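Local atomic coordinates of solute binding protein MsmE (Bacillus subtilis subsp. subtilis str. 168, PDB entry 4R6H), a protein that binds melibiose, raffinose and stachyose and serves as the solute-binding component of the ABC transporter that imports these sugars. Residues S232-L235 against K236-Q239; K337-A340 against E341-L345; R410-K413 against R414-Q418. All blocks are in the same frame, centred on the assembly; numbering follows the deposited sequence.

Contact 1. Residues S232-L235 against K236-Q239; sequences SEIL and KQMQ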
ATOM      1  N   SER A 232     -20.034  -3.789  -0.318  1.00 19.18           N
ATOM      2  CA  SER A 232     -20.658  -4.053   0.960  1.00 18.86           C
ATOM      3  C   SER A 232     -21.530  -5.345   0.941  1.00 17.40           C
ATOM      4  O   SER A 232     -21.583  -6.089   1.933  1.00 19.68           O
ATOM      5  CB  SER A 232     -21.509  -2.862   1.379  1.00 20.18           C
ATOM      6  OG  SER A 232     -20.668  -1.741   1.719  1.00 20.05           O
ATOM      7  N   GLU A 233     -22.190  -5.552  -0.193  1.00 18.55           N
ATOM      8  CA  GLU A 233     -22.964  -6.781  -0.389  1.00 21.68           C
ATOM      9  C   GLU A 233     -22.071  -8.017  -0.326  1.00 19.40           C
ATOM     10  O   GLU A 233     -22.417  -8.996   0.347  1.00 19.95           O
ATOM     11  CB  GLU A 233     -23.779  -6.733  -1.667  1.00 20.30           C
ATOM     12  CG  GLU A 233     -24.963  -5.788  -1.505  1.00 26.91           C
ATOM     13  CD  GLU A 233     -25.616  -5.477  -2.800  1.00 33.35           C
ATOM     14  OE1 GLU A 233     -24.900  -5.214  -3.774  1.00 41.32           O
ATOM     15  OE2 GLU A 233     -26.841  -5.519  -2.838  1.00 40.85           O
ATOM     16  N   ILE A 234     -20.927  -7.952  -0.993  1.00 18.98           N
ATOM     17  CA  ILE A 234     -19.998  -9.071  -0.964  1.00 19.57           C
ATOM     18  C   ILE A 234     -19.521  -9.341   0.468  1.00 20.07           C
ATOM     19  O   ILE A 234     -19.489 -10.464   0.958  1.00 18.92           O
ATOM     20  CB  ILE A 234     -18.810  -8.818  -1.894  1.00 19.06           C
ATOM     21  CG1 ILE A 234     -19.214  -8.845  -3.378  1.00 21.21           C
ATOM     22  CG2 ILE A 234     -17.746  -9.892  -1.614  1.00 20.47           C
ATOM     23  CD1 ILE A 234     -19.864 -10.154  -3.838  1.00 22.63           C
ATOM     24  N   LEU A 235     -19.178  -8.278   1.197  1.00 17.70           N
ATOM     25  CA  LEU A 235     -18.707  -8.446   2.577  1.00 19.62           C
ATOM     26  C   LEU A 235     -19.795  -9.060   3.471  1.00 17.71           C
ATOM     27  O   LEU A 235     -19.539  -9.929   4.262  1.00 19.04           O
ATOM     28  CB  LEU A 235     -18.193  -7.108   3.141  1.00 20.21           C
ATOM     29  CG  LEU A 235     -17.442  -7.160   4.479  1.00 23.77           C
ATOM     30  CD1 LEU A 235     -16.304  -8.164   4.412  1.00 23.95           C
ATOM     31  CD2 LEU A 235     -16.963  -5.749   4.874  1.00 22.77           C
ATOM     32  N   LYS A 236     -21.031  -8.625   3.271  1.00 18.09           N
ATOM     33  CA  LYS A 236     -22.159  -9.152   4.003  1.00 20.45           C
ATOM     34  C   LYS A 236     -22.442 -10.609   3.630  1.00 17.97           C
ATOM     35  O   LYS A 236     -22.715 -11.387   4.542  1.00 20.06           O
ATOM     36  CB  LYS A 236     -23.400  -8.272   3.792  1.00 20.29           C
ATOM     37  CG  LYS A 236     -24.557  -8.674   4.732  1.00 22.86           C
ATOM     38  CD  LYS A 236     -24.197  -8.309   6.171  1.00 33.96           C
ATOM     39  CE  LYS A 236     -25.332  -8.620   7.130  1.00 52.96           C
ATOM     40  NZ  LYS A 236     -24.962  -8.199   8.501  1.00 43.01           N
ATOM     41  N   GLN A 237     -22.326 -10.937   2.346  1.00 19.88           N
ATOM     42  CA  GLN A 237     -22.376 -12.353   1.909  1.00 18.75           C
ATOM     43  C   GLN A 237     -21.346 -13.206   2.612  1.00 23.70           C
ATOM     44  O   GLN A 237     -21.631 -14.277   3.174  1.00 23.26           O
ATOM     45  CB  GLN A 237     -22.163 -12.449   0.424  1.00 21.61           C
ATOM     46  CG  GLN A 237     -23.299 -11.915  -0.375  1.00 24.36           C
ATOM     47  CD  GLN A 237     -22.947 -11.810  -1.834  1.00 25.10           C
ATOM     48  OE1 GLN A 237     -22.114 -12.591  -2.368  1.00 24.60           O
ATOM     49  NE2 GLN A 237     -23.572 -10.852  -2.506  1.00 28.09           N
ATOM     50  N   MET A 238     -20.120 -12.707   2.668  1.00 20.98           N
ATOM     51  CA  MET A 238     -19.069 -13.475   3.324  1.00 21.23           C
ATOM     52  C   MET A 238     -19.378 -13.664   4.791  1.00 22.64           C
ATOM     53  O   MET A 238     -19.170 -14.722   5.342  1.00 23.88           O
ATOM     54  CB  MET A 238     -17.714 -12.752   3.159  1.00 22.05           C
ATOM     55  CG  MET A 238     -17.284 -12.677   1.718  1.00 20.53           C
ATOM     56  SD  MET A 238     -15.807 -11.617   1.515  1.00 24.77           S
ATOM     57  CE  MET A 238     -15.339 -12.000  -0.160  1.00 24.22           C
ATOM     58  N   GLN A 239     -19.848 -12.620   5.466  1.00 19.58           N
ATOM     59  CA  GLN A 239     -20.217 -12.770   6.860  1.00 23.28           C
ATOM     60  C   GLN A 239     -21.351 -13.792   7.032  1.00 28.37           C
ATOM     61  O   GLN A 239     -21.269 -14.746   7.802  1.00 24.99           O
ATOM     62  CB  GLN A 239     -20.637 -11.418   7.418  1.00 24.26           C
ATOM     63  CG  GLN A 239     -20.989 -11.446   8.885  1.00 29.64           C
ATOM     64  CD  GLN A 239     -21.862 -10.275   9.293  1.00 30.97           C
ATOM     65  OE1 GLN A 239     -22.886 -10.013   8.661  1.00 43.22           O
ATOM     66  NE2 GLN A 239     -21.477  -9.585  10.351  1.00 39.76           N
TER
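I234 and M238 meet one turn apart on helix 229-240, so this is an i to i+4 contact within a single helix, made mostly on its buried side. The evidence begins with the methyl groups: CG2 of I234 lies 3.5 Å from CE of M238. The first torsion of M238 (chi1 -64°) sets CG beside its backbone N, back toward the preceding turn, and the extended chain beyond carries CE to the isoleucine. On the way, CG of M238 passes 3.2 Å from I234 O, the same carbonyl that accepts the backbone N of M238 at 2.9 Å, nearly in line with the C=O bond. Three more bonds of this i to i+4 kind, from K236 N to S232 O, Q237 N to E233 O and Q239 N to L235 O, show regular alpha-helix throughout.

The other branch of I234 serves a second neighbour. Its CD1 touches the amide of Q237, 3.6 Å from OE1, while CG of Q237 lies 3.1 Å from E233 O. On the more polar side, the bend of K236 at chi2 (69°) brings NZ to 2.8 Å from OE1 of Q239, in the amide plane and on a lone pair. D397 takes a salt bridge from K236 NZ and a hydrogen bond from Q239 NE2, so both ends of the pair are fastened to one carboxylate.

S232 OG bonds to Y198 OH. The contact is plain structural packing within a helical layer of this solute-binding protein: helix 163-177 packs on I234 and M238, helix 192-206 on I234 and L235, helix 383-395 on S232, L235 and K236, and helix 401-420 on S232 and E233.

Contact 2. Residues K337-A340 against E341-L345; sequences KQMA and EATSL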
ATOM      1  N   LYS A 337      19.394  -2.114  -2.890  1.00 16.83           N
ATOM      2  CA  LYS A 337      19.054  -3.493  -2.517  1.00 16.91           C
ATOM      3  C   LYS A 337      18.920  -3.630  -1.007  1.00 19.59           C
ATOM      4  O   LYS A 337      17.945  -4.198  -0.477  1.00 18.59           O
ATOM      5  CB  LYS A 337      20.113  -4.466  -3.072  1.00 17.65           C
ATOM      6  CG  LYS A 337      19.863  -5.940  -2.784  1.00 19.51           C
ATOM      7  CD  LYS A 337      20.957  -6.767  -3.444  1.00 21.57           C
ATOM      8  CE  LYS A 337      20.727  -8.259  -3.322  1.00 24.31           C
ATOM      9  NZ  LYS A 337      20.920  -8.768  -1.946  1.00 25.70           N
ATOM     10  N   GLN A 338      19.892  -3.068  -0.280  1.00 17.91           N
ATOM     11  CA  GLN A 338      19.874  -3.092   1.162  1.00 19.23           C
ATOM     12  C   GLN A 338      18.637  -2.431   1.760  1.00 17.90           C
ATOM     13  O   GLN A 338      17.930  -2.987   2.620  1.00 18.77           O
ATOM     14  CB  GLN A 338      21.173  -2.494   1.704  1.00 23.22           C
ATOM     15  CG  GLN A 338      21.281  -2.524   3.201  1.00 25.78           C
ATOM     16  CD  GLN A 338      22.586  -1.919   3.677  1.00 28.40           C
ATOM     17  OE1 GLN A 338      23.437  -1.580   2.872  1.00 33.86           O
ATOM     18  NE2 GLN A 338      22.706  -1.741   4.979  1.00 32.73           N
ATOM     19  N   MET A 339      18.354  -1.216   1.296  1.00 17.93           N
ATOM     20  CA  MET A 339      17.190  -0.513   1.809  1.00 16.24           C
ATOM     21  C   MET A 339      15.887  -1.253   1.482  1.00 16.46           C
ATOM     22  O   MET A 339      15.044  -1.417   2.343  1.00 17.64           O
ATOM     23  CB  MET A 339      17.164   0.916   1.303  1.00 18.38           C
ATOM     24  CG  MET A 339      16.147   1.816   1.951  1.00 17.52           C
ATOM     25  SD  MET A 339      16.518   2.217   3.683  1.00 19.50           S
ATOM     26  CE  MET A 339      15.326   1.226   4.580  1.00 18.01           C
ATOM     27  N   ALA A 340      15.742  -1.721   0.237  1.00 14.79           N
ATOM     28  CA  ALA A 340      14.534  -2.442  -0.139  1.00 16.22           C
ATOM     29  C   ALA A 340      14.325  -3.698   0.691  1.00 14.59           C
ATOM     30  O   ALA A 340      13.213  -3.953   1.181  1.00 17.03           O
ATOM     31  CB  ALA A 340      14.555  -2.752  -1.633  1.00 17.62           C
ATOM     32  N   GLU A 341      15.388  -4.467   0.885  1.00 16.33           N
ATOM     33  CA  GLU A 341      15.255  -5.656   1.713  1.00 18.47           C
ATOM     34  C   GLU A 341      14.787  -5.372   3.147  1.00 18.27           C
ATOM     35  O   GLU A 341      14.010  -6.117   3.735  1.00 18.02           O
ATOM     36  CB  GLU A 341      16.572  -6.436   1.706  1.00 18.02           C
ATOM     37  CG  GLU A 341      16.788  -7.131   0.372  1.00 18.65           C
ATOM     38  CD  GLU A 341      18.125  -7.836   0.206  1.00 21.40           C
ATOM     39  OE1 GLU A 341      18.905  -7.921   1.178  1.00 25.75           O
ATOM     40  OE2 GLU A 341      18.396  -8.309  -0.921  1.00 19.60           O
ATOM     41  N   ALA A 342      15.241  -4.275   3.718  1.00 16.23           N
ATOM     42  CA  ALA A 342      14.788  -3.878   5.050  1.00 15.89           C
ATOM     43  C   ALA A 342      13.293  -3.598   5.129  1.00 17.64           C
ATOM     44  O   ALA A 342      12.682  -3.738   6.172  1.00 19.54           O
ATOM     45  CB  ALA A 342      15.568  -2.680   5.519  1.00 19.78           C
ATOM     46  N   THR A 343      12.712  -3.178   3.995  1.00 17.11           N
ATOM     47  CA  THR A 343      11.297  -2.892   3.875  1.00 18.37           C
ATOM     48  C   THR A 343      10.450  -4.080   3.422  1.00 17.58           C
ATOM     49  O   THR A 343       9.208  -3.954   3.332  1.00 18.89           O
ATOM     50  CB  THR A 343      11.016  -1.741   2.866  1.00 16.89           C
ATOM     51  OG1 THR A 343      11.174  -2.202   1.507  1.00 17.00           O
ATOM     52  CG2 THR A 343      11.926  -0.525   3.135  1.00 17.93           C
ATOM     53  N   SER A 344      11.111  -5.190   3.099  1.00 17.66           N
ATOM     54  CA  SER A 344      10.468  -6.422   2.627  1.00 18.07           C
ATOM     55  C   SER A 344       9.719  -6.250   1.318  1.00 18.90           C
ATOM     56  O   SER A 344       8.795  -7.008   1.020  1.00 19.84           O
ATOM     57  CB  SER A 344       9.558  -7.037   3.707  1.00 18.80           C
ATOM     58  OG  SER A 344      10.349  -7.314   4.878  1.00 19.92           O
ATOM     59  N   LEU A 345      10.152  -5.293   0.497  1.00 17.43           N
ATOM     60  CA  LEU A 345       9.474  -4.994  -0.749  1.00 16.97           C
ATOM     61  C   LEU A 345      10.463  -4.815  -1.848  1.00 16.79           C
ATOM     62  O   LEU A 345      11.659  -4.529  -1.607  1.00 17.13           O
ATOM     63  CB  LEU A 345       8.633  -3.720  -0.580  1.00 17.97           C
ATOM     64  CG  LEU A 345       7.377  -3.780   0.261  1.00 19.40           C
ATOM     65  CD1 LEU A 345       6.784  -2.420   0.529  1.00 24.03           C
ATOM     66  CD2 LEU A 345       6.359  -4.666  -0.435  1.00 22.71           C
TER
HETATM   67  O   HOH W   1      21.949  -6.773   0.035  1.00 38.70           O
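K337 to T343 form the last turns of helix 333-343, and S344 and L345 lead the chain out of it in a Schellman motif: S344 takes positive phi (62°), its N bonds to E341 O, and L345 N returns weakly to A340 O at 3.4 Å. A340 O accepts from more than one donor. T343 OG1 donates to A340 O at 2.7 Å, in the carbonyl plane and on a lone pair, whereas T343 N approaches A340 O at 3.0 Å from above that plane. The threonine hydroxyl can turn back in this way because chi1 (75°) sets OG1 between the backbone N and the carbonyl carbon; it also bonds to N139 ND2. That torsion leaves CG2 of T343 4.1 Å from CE of M339, and CE of M339 also comes near CB of A342, 4.0 Å away.

On the outer side, K337 and E341 form an i to i+4 salt bridge, NZ to OE2 at 2.8 Å. The lysine is extended until its last torsion, which turns NZ onto the syn side of OE2, 20° out of the carboxylate plane. OE2 also accepts D355 N. A water accepts from K337 NZ and donates weakly to OE1 of E341, bridging the two groups a second time. Were E341 replaced by alanine, the ammonium of K337 would probably lose its charged mate and D355 N this acceptor.

With a cation and a backbone N-H converging on OE2, the carboxylate is likely to favour its ionised form, while the threonine hydroxyl supplements the backbone bonds at the helix end.

Contact 3. Residues R410-K413 against R414-Q418; sequences REYK and RLREQ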
ATOM      1  N   ARG A 410     -22.260  10.924   1.677  1.00 25.01           N
ATOM      2  CA  ARG A 410     -22.321  12.122   2.526  1.00 26.47           C
ATOM      3  C   ARG A 410     -20.920  12.529   2.987  1.00 27.99           C
ATOM      4  O   ARG A 410     -20.554  13.697   2.915  1.00 27.88           O
ATOM      5  CB  ARG A 410     -23.219  11.878   3.747  1.00 30.74           C
ATOM      6  CG  ARG A 410     -24.705  11.781   3.447  1.00 32.29           C
ATOM      7  CD  ARG A 410     -25.557  11.840   4.717  1.00 35.81           C
ATOM      8  NE  ARG A 410     -25.426  10.666   5.594  1.00 35.43           N
ATOM      9  CZ  ARG A 410     -26.118   9.519   5.473  1.00 39.91           C
ATOM     10  NH1 ARG A 410     -26.998   9.325   4.497  1.00 45.78           N
ATOM     11  NH2 ARG A 410     -25.917   8.538   6.335  1.00 39.38           N
ATOM     12  N   GLU A 411     -20.122  11.570   3.454  1.00 24.20           N
ATOM     13  CA  GLU A 411     -18.754  11.874   3.871  1.00 25.68           C
ATOM     14  C   GLU A 411     -17.851  12.341   2.722  1.00 27.87           C
ATOM     15  O   GLU A 411     -17.004  13.218   2.886  1.00 27.48           O
ATOM     16  CB  GLU A 411     -18.141  10.604   4.467  1.00 25.30           C
ATOM     17  CG  GLU A 411     -18.761  10.151   5.768  1.00 26.20           C
ATOM     18  CD  GLU A 411     -18.248  10.943   6.960  1.00 48.58           C
ATOM     19  OE1 GLU A 411     -17.421  11.867   6.776  1.00 43.29           O
ATOM     20  OE2 GLU A 411     -18.666  10.633   8.085  1.00 47.19           O
ATOM     21  N   TYR A 412     -17.999  11.722   1.550  1.00 23.07           N
ATOM     22  CA  TYR A 412     -17.291  12.138   0.363  1.00 23.96           C
ATOM     23  C   TYR A 412     -17.573  13.603   0.052  1.00 25.52           C
ATOM     24  O   TYR A 412     -16.643  14.381  -0.145  1.00 28.74           O
ATOM     25  CB  TYR A 412     -17.723  11.208  -0.759  1.00 24.03           C
ATOM     26  CG  TYR A 412     -17.341  11.498  -2.175  1.00 23.21           C
ATOM     27  CD1 TYR A 412     -16.087  11.150  -2.703  1.00 21.16           C
ATOM     28  CD2 TYR A 412     -18.287  12.051  -3.043  1.00 27.69           C
ATOM     29  CE1 TYR A 412     -15.794  11.363  -4.031  1.00 27.59           C
ATOM     30  CE2 TYR A 412     -18.005  12.266  -4.377  1.00 27.59           C
ATOM     31  CZ  TYR A 412     -16.764  11.924  -4.875  1.00 25.53           C
ATOM     32  OH  TYR A 412     -16.501  12.142  -6.208  1.00 27.66           O
ATOM     33  N   LYS A 413     -18.842  13.958   0.063  1.00 26.81           N
ATOM     34  CA  LYS A 413     -19.256  15.331  -0.225  1.00 32.47           C
ATOM     35  C   LYS A 413     -18.699  16.290   0.830  1.00 32.35           C
ATOM     36  O   LYS A 413     -18.130  17.354   0.499  1.00 32.57           O
ATOM     37  CB  LYS A 413     -20.791  15.425  -0.283  1.00 29.41           C
ATOM     38  CG  LYS A 413     -21.363  15.779  -1.642  1.00 62.99           C
ATOM     39  CD  LYS A 413     -21.358  14.604  -2.603  1.00 95.40           C
ATOM     40  CE  LYS A 413     -21.692  15.076  -4.008  1.00 93.80           C
ATOM     41  NZ  LYS A 413     -20.548  15.789  -4.644  1.00 60.64           N
ATOM     42  N   ARG A 414     -18.865  15.911   2.081  1.00 26.67           N
ATOM     43  CA  ARG A 414     -18.375  16.725   3.202  1.00 29.51           C
ATOM     44  C   ARG A 414     -16.866  16.950   3.144  1.00 33.11           C
ATOM     45  O   ARG A 414     -16.384  18.075   3.325  1.00 34.50           O
ATOM     46  CB  ARG A 414     -18.733  16.104   4.538  1.00 29.08           C
ATOM     47  CG  ARG A 414     -18.311  16.969   5.721  1.00 36.70           C
ATOM     48  CD  ARG A 414     -18.713  16.364   7.055  1.00 29.74           C
ATOM     49  NE  ARG A 414     -17.983  15.123   7.343  1.00 39.92           N
ATOM     50  CZ  ARG A 414     -16.712  15.055   7.749  1.00 42.07           C
ATOM     51  NH1 ARG A 414     -15.981  16.158   7.919  1.00 54.49           N
ATOM     52  NH2 ARG A 414     -16.160  13.861   7.989  1.00 40.51           N
ATOM     53  N   LEU A 415     -16.109  15.878   2.923  1.00 28.09           N
ATOM     54  CA  LEU A 415     -14.653  15.979   2.957  1.00 30.86           C
ATOM     55  C   LEU A 415     -14.097  16.690   1.737  1.00 30.93           C
ATOM     56  O   LEU A 415     -13.062  17.350   1.828  1.00 43.36           O
ATOM     57  CB  LEU A 415     -14.015  14.600   3.144  1.00 27.71           C
ATOM     58  CG  LEU A 415     -14.198  13.981   4.522  1.00 32.23           C
ATOM     59  CD1 LEU A 415     -13.865  12.488   4.467  1.00 30.50           C
ATOM     60  CD2 LEU A 415     -13.277  14.682   5.517  1.00 29.88           C
ATOM     61  N   ARG A 416     -14.772  16.565   0.591  1.00 30.74           N
ATOM     62  CA  ARG A 416     -14.430  17.385  -0.578  1.00 31.89           C
ATOM     63  C   ARG A 416     -14.669  18.847  -0.282  1.00 35.49           C
ATOM     64  O   ARG A 416     -13.862  19.687  -0.652  1.00 39.20           O
ATOM     65  CB  ARG A 416     -15.222  16.977  -1.817  1.00 34.52           C
ATOM     66  CG  ARG A 416     -14.757  15.670  -2.429  1.00 38.45           C
ATOM     67  CD  ARG A 416     -15.675  15.212  -3.565  1.00 30.86           C
ATOM     68  NE  ARG A 416     -15.765  16.207  -4.632  1.00 37.07           N
ATOM     69  CZ  ARG A 416     -14.959  16.266  -5.687  1.00 38.82           C
ATOM     70  NH1 ARG A 416     -13.993  15.376  -5.865  1.00 38.23           N
ATOM     71  NH2 ARG A 416     -15.127  17.235  -6.587  1.00 38.61           N
ATOM     72  N   GLU A 417     -15.791  19.144   0.377  1.00 38.22           N
ATOM     73  CA  GLU A 417     -16.182  20.535   0.677  1.00 49.62           C
ATOM     74  C   GLU A 417     -15.220  21.185   1.672  1.00 62.88           C
ATOM     75  O   GLU A 417     -15.005  22.393   1.628  1.00 50.37           O
ATOM     76  CB  GLU A 417     -17.598  20.573   1.236  1.00 53.76           C
ATOM     77  CG  GLU A 417     -18.255  21.937   1.193  1.00 91.80           C
ATOM     78  CD  GLU A 417     -19.731  21.849   1.502  1.00118.33           C
ATOM     79  OE1 GLU A 417     -20.127  20.917   2.241  1.00 80.12           O
ATOM     80  OE2 GLU A 417     -20.491  22.703   0.996  1.00130.11           O
ATOM     81  N   GLN A 418     -14.659  20.365   2.561  1.00 48.14           N
ATOM     82  CA  GLN A 418     -13.690  20.811   3.564  1.00 45.45           C
ATOM     83  C   GLN A 418     -12.263  20.923   2.983  1.00 51.18           C
ATOM     84  O   GLN A 418     -11.578  21.921   3.212  1.00 62.62           O
ATOM     85  CB  GLN A 418     -13.757  19.866   4.769  1.00 51.24           C
ATOM     86  CG  GLN A 418     -12.531  19.814   5.668  1.00 58.67           C
ATOM     87  CD  GLN A 418     -12.772  18.922   6.872  1.00 67.55           C
ATOM     88  OE1 GLN A 418     -13.731  19.124   7.619  1.00 69.76           O
ATOM     89  NE2 GLN A 418     -11.913  17.926   7.062  1.00 60.96           N
TER
HETATM   90  O   HOH W   2     -18.200  17.429  -4.010  1.00 39.10           O
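E411 OE1 is gripped twice by the guanidinium of R414, three residues on: NH2 donates at 2.7 Å and NE more weakly at 3.4 Å. NH2 uses the syn lone pair of OE1, with the oxygen tilted a little from the guanidinium plane. The carboxylate and guanidinium planes stand 81° apart, so this salt bridge is not the flat, two-oxygen pairing; a single oxygen sits at the guanidinium edge. The bend of E411 at chi2 (-80°) turns its carboxylate along the helix toward R414, and CG of L415 lies above one face of that guanidinium, offset toward its rim.

The contact is built on helix 401-420, where R414, L415, R416 and E417 each donate their backbone N to the carbonyl four residues earlier. Y412 and R416, four apart, meet on another side of the helix. CD of R416 stands over the centre of the Y412 ring, 3.8 Å from its centroid and 13° off the normal, a CH-pi contact. W225 packs edge-to-face with this tyrosine.

Beyond the aliphatic stem, R416 NE donates to a water at 2.8 Å, at the guanidinium edge, and K413 NZ donates to the same water. Their like charges stay 4.8 Å apart (K413 NZ to R416 NE). The polar ends also reach the C-terminal end of helix 215-220: Y412 OH bonds to L218 O and R416 NH1 to I219 O, and K413 NZ bonds to G221 O just beyond it.

In the fold
From the N terminus, contact 1 comes first, on helix 229-240; contact 2 follows at the end of helix 333-343, and contact 3 lies on the last helix, 401-420. Each joins adjoining segments, so none closes a long loop, and they run in series without nesting or crossing. Contacts 1 and 3 have centres about 26 Å apart and share helices as neighbours: helix 383-395 packs against both, and helix 401-420, which carries contact 3, reaches contact 1 through P401, Q402 and I404. Contact 2 lies on the opposite side of the chain's centre from both, its helix packed against helix 44-60.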